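Local coordinates for protein replicative DNA helicase DnaB, 1st part (Mycobacterium tuberculosis, PDB 2R5U) that probably unwinds duplex DNA ahead of the replisome as the hexameric, ATP-driven 5'-3' replicative helicase, of which this chain is the N-terminal domain, at residues B[29-34]-B[60-65]; B[53-58]-B[121-126]; B[133-138]-B[164-169]. All blocks are in the same frame, centred on the assembly; numbering follows the deposited sequence.

Interaction 1 of 3, residues B[29-34]-B[60-65]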
ATOM      1  N   GLN B  29      31.368 -17.512   5.634  1.00 36.57           N
ATOM      2  CA  GLN B  29      30.883 -18.274   4.469  1.00 36.80           C
ATOM      3  C   GLN B  29      31.940 -19.250   3.958  1.00 35.62           C
ATOM      4  O   GLN B  29      33.126 -19.091   4.233  1.00 36.28           O
ATOM      5  CB  GLN B  29      30.465 -17.313   3.338  1.00 36.40           C
ATOM      6  CG  GLN B  29      31.644 -16.514   2.738  1.00 38.83           C
ATOM      7  CD  GLN B  29      31.218 -15.456   1.746  1.00 38.77           C
ATOM      8  OE1 GLN B  29      31.251 -15.679   0.538  1.00 44.10           O
ATOM      9  NE2 GLN B  29      30.817 -14.296   2.247  1.00 40.21           N
ATOM     10  N   ASP B  30      31.515 -20.261   3.205  1.00 34.53           N
ATOM     11  CA  ASP B  30      32.454 -21.093   2.447  1.00 33.18           C
ATOM     12  C   ASP B  30      31.766 -21.485   1.143  1.00 33.27           C
ATOM     13  O   ASP B  30      30.999 -22.453   1.114  1.00 32.49           O
ATOM     14  CB  ASP B  30      32.912 -22.326   3.243  1.00 32.97           C
ATOM     15  CG  ASP B  30      34.115 -23.038   2.606  1.00 33.48           C
ATOM     16  OD1 ASP B  30      34.220 -23.093   1.366  1.00 34.78           O
ATOM     17  OD2 ASP B  30      34.974 -23.560   3.347  1.00 36.30           O
ATOM     18  N   LEU B  31      32.002 -20.695   0.094  1.00 32.05           N
ATOM     19  CA  LEU B  31      31.382 -20.933  -1.205  1.00 31.79           C
ATOM     20  C   LEU B  31      31.807 -22.260  -1.821  1.00 30.42           C
ATOM     21  O   LEU B  31      30.987 -22.931  -2.431  1.00 29.83           O
ATOM     22  CB  LEU B  31      31.643 -19.775  -2.179  1.00 33.09           C
ATOM     23  CG  LEU B  31      30.595 -18.682  -2.463  1.00 35.65           C
ATOM     24  CD1 LEU B  31      29.609 -19.166  -3.473  1.00 37.43           C
ATOM     25  CD2 LEU B  31      29.853 -18.201  -1.217  1.00 37.71           C
ATOM     26  N   ALA B  32      33.076 -22.631  -1.659  1.00 29.48           N
ATOM     27  CA  ALA B  32      33.577 -23.888  -2.171  1.00 29.00           C
ATOM     28  C   ALA B  32      32.815 -25.046  -1.523  1.00 28.71           C
ATOM     29  O   ALA B  32      32.398 -25.971  -2.211  1.00 27.93           O
ATOM     30  CB  ALA B  32      35.070 -24.021  -1.905  1.00 29.37           C
ATOM     31  N   ALA B  33      32.652 -24.995  -0.198  1.00 27.61           N
ATOM     32  CA  ALA B  33      31.928 -26.061   0.511  1.00 27.10           C
ATOM     33  C   ALA B  33      30.435 -26.113   0.111  1.00 26.63           C
ATOM     34  O   ALA B  33      29.852 -27.200  -0.001  1.00 26.26           O
ATOM     35  CB  ALA B  33      32.116 -25.948   2.005  1.00 27.29           C
ATOM     36  N   GLU B  34      29.831 -24.953  -0.148  1.00 26.71           N
ATOM     37  CA  GLU B  34      28.447 -24.920  -0.672  1.00 26.53           C
ATOM     38  C   GLU B  34      28.320 -25.650  -2.015  1.00 25.83           C
ATOM     39  O   GLU B  34      27.346 -26.369  -2.252  1.00 24.72           O
ATOM     40  CB  GLU B  34      27.917 -23.490  -0.833  1.00 25.80           C
ATOM     41  CG  GLU B  34      27.697 -22.758   0.516  1.00 27.45           C
ATOM     42  CD  GLU B  34      27.043 -21.385   0.427  1.00 27.83           C
ATOM     43  OE1 GLU B  34      26.539 -20.962  -0.642  1.00 27.87           O
ATOM     44  OE2 GLU B  34      27.005 -20.724   1.494  1.00 30.91           O
ATOM     45  N   PHE B  60      22.568 -21.446   3.246  1.00 30.17           N
ATOM     46  CA  PHE B  60      23.461 -21.098   2.143  1.00 30.48           C
ATOM     47  C   PHE B  60      23.605 -19.583   2.078  1.00 30.64           C
ATOM     48  O   PHE B  60      22.609 -18.881   2.116  1.00 30.18           O
ATOM     49  CB  PHE B  60      22.918 -21.654   0.829  1.00 29.25           C
ATOM     50  CG  PHE B  60      23.097 -23.139   0.707  1.00 29.20           C
ATOM     51  CD1 PHE B  60      22.170 -24.005   1.271  1.00 26.48           C
ATOM     52  CD2 PHE B  60      24.236 -23.667   0.096  1.00 28.68           C
ATOM     53  CE1 PHE B  60      22.347 -25.397   1.185  1.00 26.12           C
ATOM     54  CE2 PHE B  60      24.423 -25.050   0.008  1.00 27.53           C
ATOM     55  CZ  PHE B  60      23.460 -25.910   0.550  1.00 28.14           C
ATOM     56  N   TYR B  61      24.840 -19.097   2.014  1.00 31.89           N
ATOM     57  CA  TYR B  61      25.084 -17.665   1.850  1.00 33.01           C
ATOM     58  C   TYR B  61      24.633 -17.177   0.479  1.00 33.08           C
ATOM     59  O   TYR B  61      23.949 -16.158   0.366  1.00 32.41           O
ATOM     60  CB  TYR B  61      26.561 -17.301   2.065  1.00 34.04           C
ATOM     61  CG  TYR B  61      26.802 -15.809   1.879  1.00 36.05           C
ATOM     62  CD1 TYR B  61      27.570 -15.335   0.821  1.00 37.46           C
ATOM     63  CD2 TYR B  61      26.201 -14.869   2.737  1.00 38.16           C
ATOM     64  CE1 TYR B  61      27.771 -13.953   0.638  1.00 38.94           C
ATOM     65  CE2 TYR B  61      26.383 -13.493   2.562  1.00 38.39           C
ATOM     66  CZ  TYR B  61      27.171 -13.044   1.513  1.00 38.68           C
ATOM     67  OH  TYR B  61      27.361 -11.687   1.337  1.00 38.37           O
ATOM     68  N   ARG B  62      25.027 -17.895  -0.569  1.00 33.30           N
ATOM     69  CA  ARG B  62      24.686 -17.474  -1.932  1.00 34.21           C
ATOM     70  C   ARG B  62      23.237 -17.839  -2.281  1.00 33.39           C
ATOM     71  O   ARG B  62      22.869 -19.010  -2.181  1.00 33.36           O
ATOM     72  CB  ARG B  62      25.646 -18.124  -2.926  1.00 35.00           C
ATOM     73  CG  ARG B  62      25.896 -17.277  -4.152  1.00 39.73           C
ATOM     74  CD  ARG B  62      26.601 -18.068  -5.206  1.00 46.31           C
ATOM     75  NE  ARG B  62      25.850 -18.160  -6.458  1.00 51.81           N
ATOM     76  CZ  ARG B  62      25.997 -17.325  -7.487  1.00 53.85           C
ATOM     77  NH1 ARG B  62      25.288 -17.507  -8.598  1.00 54.11           N
ATOM     78  NH2 ARG B  62      26.859 -16.311  -7.413  1.00 55.80           N
ATOM     79  N   PRO B  63      22.414 -16.845  -2.673  1.00 33.10           N
ATOM     80  CA  PRO B  63      21.015 -17.075  -3.077  1.00 32.26           C
ATOM     81  C   PRO B  63      20.813 -18.170  -4.158  1.00 31.44           C
ATOM     82  O   PRO B  63      19.907 -18.987  -4.025  1.00 31.44           O
ATOM     83  CB  PRO B  63      20.574 -15.700  -3.602  1.00 33.05           C
ATOM     84  CG  PRO B  63      21.435 -14.734  -2.870  1.00 33.00           C
ATOM     85  CD  PRO B  63      22.758 -15.405  -2.722  1.00 33.31           C
ATOM     86  N   ALA B  64      21.648 -18.194  -5.197  1.00 30.65           N
ATOM     87  CA  ALA B  64      21.577 -19.256  -6.206  1.00 29.79           C
ATOM     88  C   ALA B  64      21.699 -20.659  -5.585  1.00 29.20           C
ATOM     89  O   ALA B  64      20.994 -21.574  -5.994  1.00 29.05           O
ATOM     90  CB  ALA B  64      22.646 -19.059  -7.287  1.00 29.45           C
ATOM     91  N   HIS B  65      22.587 -20.800  -4.600  1.00 27.88           N
ATOM     92  CA  HIS B  65      22.795 -22.053  -3.907  1.00 27.04           C
ATOM     93  C   HIS B  65      21.588 -22.454  -3.062  1.00 26.28           C
ATOM     94  O   HIS B  65      21.217 -23.614  -3.063  1.00 24.63           O
ATOM     95  CB  HIS B  65      24.070 -22.040  -3.064  1.00 26.56           C
ATOM     96  CG  HIS B  65      25.319 -21.877  -3.867  1.00 26.40           C
ATOM     97  ND1 HIS B  65      26.544 -21.642  -3.292  1.00 27.96           N
ATOM     98  CD2 HIS B  65      25.532 -21.924  -5.205  1.00 27.35           C
ATOM     99  CE1 HIS B  65      27.466 -21.565  -4.235  1.00 28.23           C
ATOM    100  NE2 HIS B  65      26.877 -21.729  -5.406  1.00 29.21           N
TER
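E34 reaches F60, Y61 and H65 with an extended side chain whose CG lies beside the backbone N (chi1 -68°), while Y61, CG opposite its own N (chi1 179°), turns its ring to meet Q29. A buried carboxylate shared among several donors is the outcome. H65 ND1 gives E34 OE1 a hydrogen bond of 2.7 Å, in the plane of the imidazole and on the anti lone pair. The other oxygen, E34 OE2, accepts from Y61 N at 2.8 Å on its syn side, 28° out of the carboxylate plane. R62 N, at the N-cap of helix 63-77, adds a weak third bond to E34 OE1; with the H65 bond this ties the start of that helix to helix 31-43. Q29 brings NE2 over one face of the Y61 ring, 3.5 Å from Y61 CE1, its amide tilted to the ring; that NE2's hydrogen-bonding partner is P27 O. L31 CD1 lies against R62 CD at 3.6 Å and against the imidazole of H65. D30 caps its own helix by accepting from A33 N. Within this all-helical domain, helix 119-147 closes over the contact, I125 lying on D30 and V126 on E34, while F60 packs on V37.

Interaction 2 of 3, residues B[53-58]-B[121-126]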
ATOM      1  N   GLU B  53      20.563 -33.911   7.669  1.00 32.94           N
ATOM      2  CA  GLU B  53      20.916 -34.025   9.091  1.00 34.58           C
ATOM      3  C   GLU B  53      21.535 -32.749   9.647  1.00 34.58           C
ATOM      4  O   GLU B  53      21.412 -32.455  10.844  1.00 33.93           O
ATOM      5  CB  GLU B  53      21.945 -35.127   9.295  1.00 35.61           C
ATOM      6  CG  GLU B  53      21.639 -36.388   8.539  1.00 39.41           C
ATOM      7  CD  GLU B  53      21.047 -37.433   9.406  1.00 45.23           C
ATOM      8  OE1 GLU B  53      21.685 -38.510   9.517  1.00 48.48           O
ATOM      9  OE2 GLU B  53      19.966 -37.182   9.991  1.00 47.02           O
ATOM     10  N   ARG B  54      22.211 -32.005   8.787  1.00 34.20           N
ATOM     11  CA  ARG B  54      23.040 -30.901   9.245  1.00 35.42           C
ATOM     12  C   ARG B  54      22.512 -29.517   8.892  1.00 35.34           C
ATOM     13  O   ARG B  54      22.712 -28.573   9.649  1.00 35.74           O
ATOM     14  CB  ARG B  54      24.450 -31.055   8.695  1.00 35.71           C
ATOM     15  CG  ARG B  54      25.257 -32.146   9.334  1.00 37.62           C
ATOM     16  CD  ARG B  54      26.181 -32.698   8.301  1.00 39.76           C
ATOM     17  NE  ARG B  54      27.046 -33.784   8.767  1.00 42.19           N
ATOM     18  CZ  ARG B  54      26.811 -35.080   8.552  1.00 42.64           C
ATOM     19  NH1 ARG B  54      25.714 -35.476   7.916  1.00 38.88           N
ATOM     20  NH2 ARG B  54      27.676 -35.988   8.983  1.00 43.22           N
ATOM     21  N   LEU B  55      21.860 -29.395   7.743  1.00 35.33           N
ATOM     22  CA  LEU B  55      21.447 -28.098   7.236  1.00 36.45           C
ATOM     23  C   LEU B  55      19.977 -27.783   7.463  1.00 37.59           C
ATOM     24  O   LEU B  55      19.128 -28.675   7.515  1.00 37.79           O
ATOM     25  CB  LEU B  55      21.785 -27.952   5.740  1.00 36.29           C
ATOM     26  CG  LEU B  55      23.267 -28.039   5.371  1.00 34.95           C
ATOM     27  CD1 LEU B  55      23.488 -27.648   3.939  1.00 32.91           C
ATOM     28  CD2 LEU B  55      24.114 -27.181   6.302  1.00 34.75           C
ATOM     29  N   ARG B  56      19.701 -26.486   7.579  1.00 38.76           N
ATOM     30  CA  ARG B  56      18.353 -25.948   7.727  1.00 39.56           C
ATOM     31  C   ARG B  56      18.133 -24.970   6.571  1.00 39.75           C
ATOM     32  O   ARG B  56      19.119 -24.500   5.998  1.00 39.45           O
ATOM     33  CB  ARG B  56      18.235 -25.203   9.066  1.00 40.01           C
ATOM     34  CG  ARG B  56      18.949 -25.846  10.277  1.00 42.37           C
ATOM     35  CD  ARG B  56      18.107 -26.925  10.985  1.00 46.75           C
ATOM     36  NE  ARG B  56      17.980 -28.164  10.215  1.00 48.34           N
ATOM     37  CZ  ARG B  56      18.591 -29.320  10.499  1.00 49.05           C
ATOM     38  NH1 ARG B  56      19.377 -29.450  11.563  1.00 49.13           N
ATOM     39  NH2 ARG B  56      18.399 -30.363   9.705  1.00 49.25           N
ATOM     40  N   PRO B  57      16.860 -24.675   6.202  1.00 39.87           N
ATOM     41  CA  PRO B  57      16.598 -23.567   5.258  1.00 39.19           C
ATOM     42  C   PRO B  57      17.322 -22.274   5.637  1.00 38.06           C
ATOM     43  O   PRO B  57      17.382 -21.914   6.812  1.00 37.82           O
ATOM     44  CB  PRO B  57      15.072 -23.359   5.335  1.00 39.47           C
ATOM     45  CG  PRO B  57      14.573 -24.277   6.444  1.00 40.70           C
ATOM     46  CD  PRO B  57      15.614 -25.355   6.595  1.00 40.35           C
ATOM     47  N   GLY B  58      17.905 -21.606   4.644  1.00 36.75           N
ATOM     48  CA  GLY B  58      18.599 -20.341   4.878  1.00 35.52           C
ATOM     49  C   GLY B  58      20.087 -20.455   5.131  1.00 34.30           C
ATOM     50  O   GLY B  58      20.774 -19.436   5.183  1.00 34.18           O
ATOM     51  N   TYR B 121      30.457 -34.069   5.326  1.00 36.04           N
ATOM     52  CA  TYR B 121      31.600 -33.290   5.765  1.00 35.94           C
ATOM     53  C   TYR B 121      31.474 -31.826   5.293  1.00 34.99           C
ATOM     54  O   TYR B 121      31.625 -30.906   6.090  1.00 33.41           O
ATOM     55  CB  TYR B 121      32.914 -33.919   5.292  1.00 36.86           C
ATOM     56  CG  TYR B 121      34.084 -32.966   5.371  1.00 38.81           C
ATOM     57  CD1 TYR B 121      34.524 -32.283   4.240  1.00 40.13           C
ATOM     58  CD2 TYR B 121      34.734 -32.730   6.580  1.00 40.69           C
ATOM     59  CE1 TYR B 121      35.586 -31.396   4.309  1.00 40.90           C
ATOM     60  CE2 TYR B 121      35.800 -31.847   6.661  1.00 41.96           C
ATOM     61  CZ  TYR B 121      36.217 -31.188   5.523  1.00 40.73           C
ATOM     62  OH  TYR B 121      37.277 -30.317   5.597  1.00 42.53           O
ATOM     63  N   TYR B 122      31.179 -31.618   4.010  1.00 34.10           N
ATOM     64  CA  TYR B 122      31.032 -30.263   3.501  1.00 33.74           C
ATOM     65  C   TYR B 122      29.809 -29.551   4.078  1.00 32.77           C
ATOM     66  O   TYR B 122      29.856 -28.341   4.306  1.00 31.71           O
ATOM     67  CB  TYR B 122      31.065 -30.221   1.972  1.00 35.36           C
ATOM     68  CG  TYR B 122      32.429 -30.566   1.403  1.00 37.82           C
ATOM     69  CD1 TYR B 122      32.652 -31.789   0.770  1.00 41.23           C
ATOM     70  CD2 TYR B 122      33.503 -29.678   1.512  1.00 40.16           C
ATOM     71  CE1 TYR B 122      33.908 -32.116   0.246  1.00 41.18           C
ATOM     72  CE2 TYR B 122      34.755 -29.994   1.006  1.00 41.49           C
ATOM     73  CZ  TYR B 122      34.956 -31.218   0.375  1.00 41.08           C
ATOM     74  OH  TYR B 122      36.208 -31.533  -0.133  1.00 41.45           O
ATOM     75  N   ALA B 123      28.729 -30.301   4.335  1.00 31.56           N
ATOM     76  CA  ALA B 123      27.537 -29.748   4.966  1.00 31.79           C
ATOM     77  C   ALA B 123      27.868 -29.223   6.366  1.00 31.80           C
ATOM     78  O   ALA B 123      27.353 -28.197   6.765  1.00 30.82           O
ATOM     79  CB  ALA B 123      26.427 -30.785   5.047  1.00 30.95           C
ATOM     80  N   SER B 124      28.718 -29.942   7.098  1.00 32.06           N
ATOM     81  CA  SER B 124      29.118 -29.508   8.437  1.00 33.08           C
ATOM     82  C   SER B 124      29.854 -28.147   8.415  1.00 33.16           C
ATOM     83  O   SER B 124      29.688 -27.341   9.332  1.00 33.12           O
ATOM     84  CB  SER B 124      29.891 -30.606   9.181  1.00 33.26           C
ATOM     85  OG  SER B 124      31.286 -30.586   8.895  1.00 37.66           O
ATOM     86  N   ILE B 125      30.631 -27.900   7.356  1.00 32.50           N
ATOM     87  CA  ILE B 125      31.301 -26.623   7.130  1.00 32.70           C
ATOM     88  C   ILE B 125      30.255 -25.544   6.888  1.00 31.43           C
ATOM     89  O   ILE B 125      30.283 -24.493   7.528  1.00 31.53           O
ATOM     90  CB  ILE B 125      32.286 -26.662   5.922  1.00 32.52           C
ATOM     91  CG1 ILE B 125      33.497 -27.579   6.191  1.00 35.03           C
ATOM     92  CG2 ILE B 125      32.727 -25.243   5.548  1.00 33.72           C
ATOM     93  CD1 ILE B 125      34.440 -27.079   7.286  1.00 39.39           C
ATOM     94  N   VAL B 126      29.326 -25.819   5.976  1.00 30.29           N
ATOM     95  CA  VAL B 126      28.271 -24.872   5.625  1.00 29.34           C
ATOM     96  C   VAL B 126      27.427 -24.517   6.860  1.00 29.81           C
ATOM     97  O   VAL B 126      27.065 -23.368   7.040  1.00 29.73           O
ATOM     98  CB  VAL B 126      27.385 -25.369   4.441  1.00 28.60           C
ATOM     99  CG1 VAL B 126      26.254 -24.397   4.167  1.00 27.88           C
ATOM    100  CG2 VAL B 126      28.223 -25.539   3.154  1.00 27.41           C
TER
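The guanidinium of R54 turns an edge to S124, whose CB lies near the plane of the group, 4.3 Å from R54 NE. On the helix two flat groups meet: Y121 brings CD1 over the centre of one face of the Y122 ring, 3.7 Å above it, while the edge of the Y121 ring has Y122 CZ in its plane. Both tyrosines leave the backbone on the side away from loop 53-58, which leaves the meeting itself largely to aliphatic atoms.

The principle illustrated is that a loop can be seated on a helix chiefly by aliphatic groups. R54 sets its CD against the helix, 3.8 Å from A123 CB, and a bend at chi2 (148°) turns the rest of the chain past S124. Its charged end is held on its own side of the contact, where NH1 donates to D50 O. L55 makes the deeper contact. Its CD2 comes to 3.4 Å from the carbonyl oxygen of A123 and meets V126 CG1 at 4.1 Å, the two side chains crossing at about a right angle, while its CG faces A123 CB at 4.2 Å. The small side chain of A123 therefore touches R54 and L55 together. S124 spends its hydroxyl within the helix, OG donating to Y121 O at 2.8 Å.

Buried near the middle of the chain, the contact joins the loop between helices 45-52 and 63-77 to the early turns of the long helix 119-147. L55 continues onto F60 further along the loop, and from the same helix as A123, Y122 packs on S36 and V37 of helix 31-43.

Interaction 3 of 3, residues B[133-138]-B[164-169]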
ATOM      1  N   ARG B 133      27.342 -16.793  10.893  1.00 36.80           N
ATOM      2  CA  ARG B 133      26.619 -15.716  10.217  1.00 37.07           C
ATOM      3  C   ARG B 133      25.368 -15.276  10.950  1.00 37.63           C
ATOM      4  O   ARG B 133      25.092 -14.085  11.022  1.00 37.57           O
ATOM      5  CB  ARG B 133      26.221 -16.082   8.777  1.00 36.86           C
ATOM      6  CG  ARG B 133      26.862 -15.216   7.741  1.00 37.23           C
ATOM      7  CD  ARG B 133      26.317 -15.351   6.301  1.00 36.02           C
ATOM      8  NE  ARG B 133      25.328 -16.411   6.054  1.00 33.38           N
ATOM      9  CZ  ARG B 133      25.583 -17.719   5.930  1.00 31.30           C
ATOM     10  NH1 ARG B 133      26.813 -18.212   6.053  1.00 27.81           N
ATOM     11  NH2 ARG B 133      24.571 -18.547   5.692  1.00 28.45           N
ATOM     12  N   ARG B 134      24.590 -16.233  11.446  1.00 38.30           N
ATOM     13  CA  ARG B 134      23.382 -15.911  12.202  1.00 39.69           C
ATOM     14  C   ARG B 134      23.693 -15.186  13.509  1.00 39.96           C
ATOM     15  O   ARG B 134      22.892 -14.371  13.976  1.00 40.09           O
ATOM     16  CB  ARG B 134      22.529 -17.158  12.449  1.00 40.29           C
ATOM     17  CG  ARG B 134      21.605 -17.425  11.273  1.00 43.22           C
ATOM     18  CD  ARG B 134      20.932 -18.780  11.298  1.00 49.30           C
ATOM     19  NE  ARG B 134      20.392 -19.080   9.965  1.00 53.56           N
ATOM     20  CZ  ARG B 134      19.615 -20.118   9.665  1.00 55.00           C
ATOM     21  NH1 ARG B 134      19.259 -20.989  10.605  1.00 56.84           N
ATOM     22  NH2 ARG B 134      19.190 -20.282   8.418  1.00 55.26           N
ATOM     23  N   LEU B 135      24.862 -15.474  14.066  1.00 40.14           N
ATOM     24  CA  LEU B 135      25.360 -14.804  15.262  1.00 40.96           C
ATOM     25  C   LEU B 135      25.719 -13.348  14.960  1.00 40.90           C
ATOM     26  O   LEU B 135      25.253 -12.442  15.647  1.00 40.78           O
ATOM     27  CB  LEU B 135      26.552 -15.570  15.820  1.00 40.66           C
ATOM     28  CG  LEU B 135      26.842 -15.529  17.315  1.00 43.07           C
ATOM     29  CD1 LEU B 135      25.577 -15.719  18.157  1.00 43.22           C
ATOM     30  CD2 LEU B 135      27.858 -16.592  17.626  1.00 41.46           C
ATOM     31  N   VAL B 136      26.522 -13.129  13.918  1.00 40.73           N
ATOM     32  CA  VAL B 136      26.769 -11.786  13.394  1.00 40.18           C
ATOM     33  C   VAL B 136      25.465 -11.019  13.132  1.00 40.19           C
ATOM     34  O   VAL B 136      25.294  -9.889  13.613  1.00 39.83           O
ATOM     35  CB  VAL B 136      27.652 -11.825  12.120  1.00 40.21           C
ATOM     36  CG1 VAL B 136      27.675 -10.469  11.427  1.00 39.98           C
ATOM     37  CG2 VAL B 136      29.051 -12.264  12.464  1.00 39.37           C
ATOM     38  N   GLU B 137      24.536 -11.630  12.400  1.00 39.55           N
ATOM     39  CA  GLU B 137      23.249 -10.985  12.094  1.00 39.82           C
ATOM     40  C   GLU B 137      22.387 -10.687  13.329  1.00 39.29           C
ATOM     41  O   GLU B 137      21.743  -9.628  13.411  1.00 38.70           O
ATOM     42  CB  GLU B 137      22.445 -11.806  11.081  1.00 39.72           C
ATOM     43  CG  GLU B 137      23.063 -11.827   9.675  1.00 41.38           C
ATOM     44  CD  GLU B 137      22.399 -12.832   8.737  1.00 41.58           C
ATOM     45  OE1 GLU B 137      21.494 -13.577   9.181  1.00 44.21           O
ATOM     46  OE2 GLU B 137      22.800 -12.885   7.550  1.00 44.41           O
ATOM     47  N   ALA B 138      22.358 -11.621  14.275  1.00 38.69           N
ATOM     48  CA  ALA B 138      21.568 -11.444  15.496  1.00 38.54           C
ATOM     49  C   ALA B 138      22.186 -10.340  16.364  1.00 38.33           C
ATOM     50  O   ALA B 138      21.470  -9.492  16.901  1.00 38.07           O
ATOM     51  CB  ALA B 138      21.471 -12.734  16.269  1.00 38.05           C
ATOM     52  N   ALA B 164      14.958 -12.964  21.967  1.00 44.68           N
ATOM     53  CA  ALA B 164      14.302 -13.739  20.911  1.00 45.08           C
ATOM     54  C   ALA B 164      15.207 -13.960  19.687  1.00 45.35           C
ATOM     55  O   ALA B 164      15.149 -15.016  19.056  1.00 45.01           O
ATOM     56  CB  ALA B 164      12.971 -13.084  20.499  1.00 45.20           C
ATOM     57  N   GLU B 165      16.045 -12.969  19.367  1.00 45.70           N
ATOM     58  CA  GLU B 165      16.981 -13.066  18.236  1.00 46.35           C
ATOM     59  C   GLU B 165      18.028 -14.165  18.442  1.00 46.47           C
ATOM     60  O   GLU B 165      18.297 -14.950  17.523  1.00 46.42           O
ATOM     61  CB  GLU B 165      17.685 -11.726  17.960  1.00 46.24           C
ATOM     62  CG  GLU B 165      16.755 -10.598  17.577  1.00 48.37           C
ATOM     63  CD  GLU B 165      15.991 -10.856  16.285  1.00 51.14           C
ATOM     64  OE1 GLU B 165      16.510 -11.591  15.416  1.00 53.07           O
ATOM     65  OE2 GLU B 165      14.884 -10.302  16.122  1.00 52.73           O
ATOM     66  N   ILE B 166      18.596 -14.212  19.646  1.00 46.14           N
ATOM     67  CA  ILE B 166      19.618 -15.194  19.993  1.00 46.54           C
ATOM     68  C   ILE B 166      19.031 -16.595  20.254  1.00 46.33           C
ATOM     69  O   ILE B 166      19.676 -17.604  19.962  1.00 46.08           O
ATOM     70  CB  ILE B 166      20.463 -14.709  21.203  1.00 46.30           C
ATOM     71  CG1 ILE B 166      21.158 -13.382  20.872  1.00 47.70           C
ATOM     72  CG2 ILE B 166      21.478 -15.753  21.626  1.00 46.76           C
ATOM     73  CD1 ILE B 166      22.180 -13.453  19.743  1.00 48.08           C
ATOM     74  N   TYR B 167      17.815 -16.654  20.802  1.00 46.37           N
ATOM     75  CA  TYR B 167      17.100 -17.925  20.958  1.00 46.34           C
ATOM     76  C   TYR B 167      17.031 -18.586  19.591  1.00 47.09           C
ATOM     77  O   TYR B 167      17.337 -19.764  19.459  1.00 46.85           O
ATOM     78  CB  TYR B 167      15.684 -17.694  21.510  1.00 45.60           C
ATOM     79  CG  TYR B 167      14.872 -18.945  21.790  1.00 44.70           C
ATOM     80  CD1 TYR B 167      14.863 -19.523  23.060  1.00 44.91           C
ATOM     81  CD2 TYR B 167      14.098 -19.543  20.790  1.00 44.80           C
ATOM     82  CE1 TYR B 167      14.099 -20.675  23.335  1.00 44.18           C
ATOM     83  CE2 TYR B 167      13.340 -20.686  21.046  1.00 44.37           C
ATOM     84  CZ  TYR B 167      13.343 -21.249  22.322  1.00 43.98           C
ATOM     85  OH  TYR B 167      12.589 -22.373  22.588  1.00 42.04           O
ATOM     86  N   ASP B 168      16.660 -17.801  18.578  1.00 48.11           N
ATOM     87  CA  ASP B 168      16.578 -18.279  17.192  1.00 49.58           C
ATOM     88  C   ASP B 168      17.879 -18.950  16.725  1.00 50.43           C
ATOM     89  O   ASP B 168      17.843 -19.985  16.047  1.00 50.50           O
ATOM     90  CB  ASP B 168      16.204 -17.130  16.248  1.00 49.27           C
ATOM     91  N   VAL B 169      19.011 -18.353  17.111  1.00 51.35           N
ATOM     92  CA  VAL B 169      20.365 -18.830  16.760  1.00 52.13           C
ATOM     93  C   VAL B 169      20.800 -20.040  17.599  1.00 52.69           C
ATOM     94  O   VAL B 169      21.203 -21.073  17.051  1.00 52.85           O
ATOM     95  CB  VAL B 169      21.419 -17.680  16.908  1.00 51.91           C
ATOM     96  CG1 VAL B 169      22.845 -18.185  16.671  1.00 51.81           C
ATOM     97  CG2 VAL B 169      21.091 -16.532  15.963  1.00 52.25           C
TER
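R134 and V169 face each other where helices 133-138 and 164-169 run almost exactly antiparallel, their axes at 178° and 9.5 Å apart at closest approach. The nearest CA pairs, R134 with V169 and A138 with E165, lie one helical turn apart on each side. V169 presents both of its methyl groups: CG2 comes to 3.4 Å from the backbone oxygen of R134 and also meets R134 CB, while CG1 reaches L135 CD1 at 4.0 Å. With CG1 opposite the backbone N (chi1 175°), the two methyls are divided between these neighbours. A138 offers only a methyl, which meets two side chains of the other helix: I166 CD1 lies 3.6 Å from A138 CB, and V169 CG2 approaches the same carbon at 3.8 Å.

This is the helical hairpin of the DnaB N-terminal domain, in which the long helix 119-147 is followed by helix 155-169 folded back along it. Such hairpins pair between subunits in the rings of DnaB-type helicases. Here a second copy of the protein packs beside this contact, I166 meeting I166 of that subunit and L135 meeting its V158, so these two residues serve the intramolecular and the intersubunit surface at once.

Polar ends are dealt with at the margins. The aliphatic base of R134 stays against V169, but its extended chain carries NH2 away to a probable hydrogen bond with P57 O. E165 keeps its CB 4.3 Å from A138 CB; its carboxylate forms a salt bridge with R141 through OE1 and accepts a hydrogen bond from Y145 OH at OE2.

How the interactions relate
Interactions 1 and 2 are neighbours, their centres 11 Å apart, and their segments alternate along the chain, so the two contacts interlock within the globular part of the domain; I125 CG2 packs 3.7 Å from A33 CB. Interaction 3 stands off, with its centre 19 Å from that of interaction 1 and 17 Å from that of interaction 2, out on the hairpin beside a second subunit. Helix 119-147 bridges the distance, since it supplies one segment to both interactions 2 and 3. Hairpin and globular part also touch through side chains, R133 CD meeting Y61 CD2 of interaction 1 at 3.6 Å.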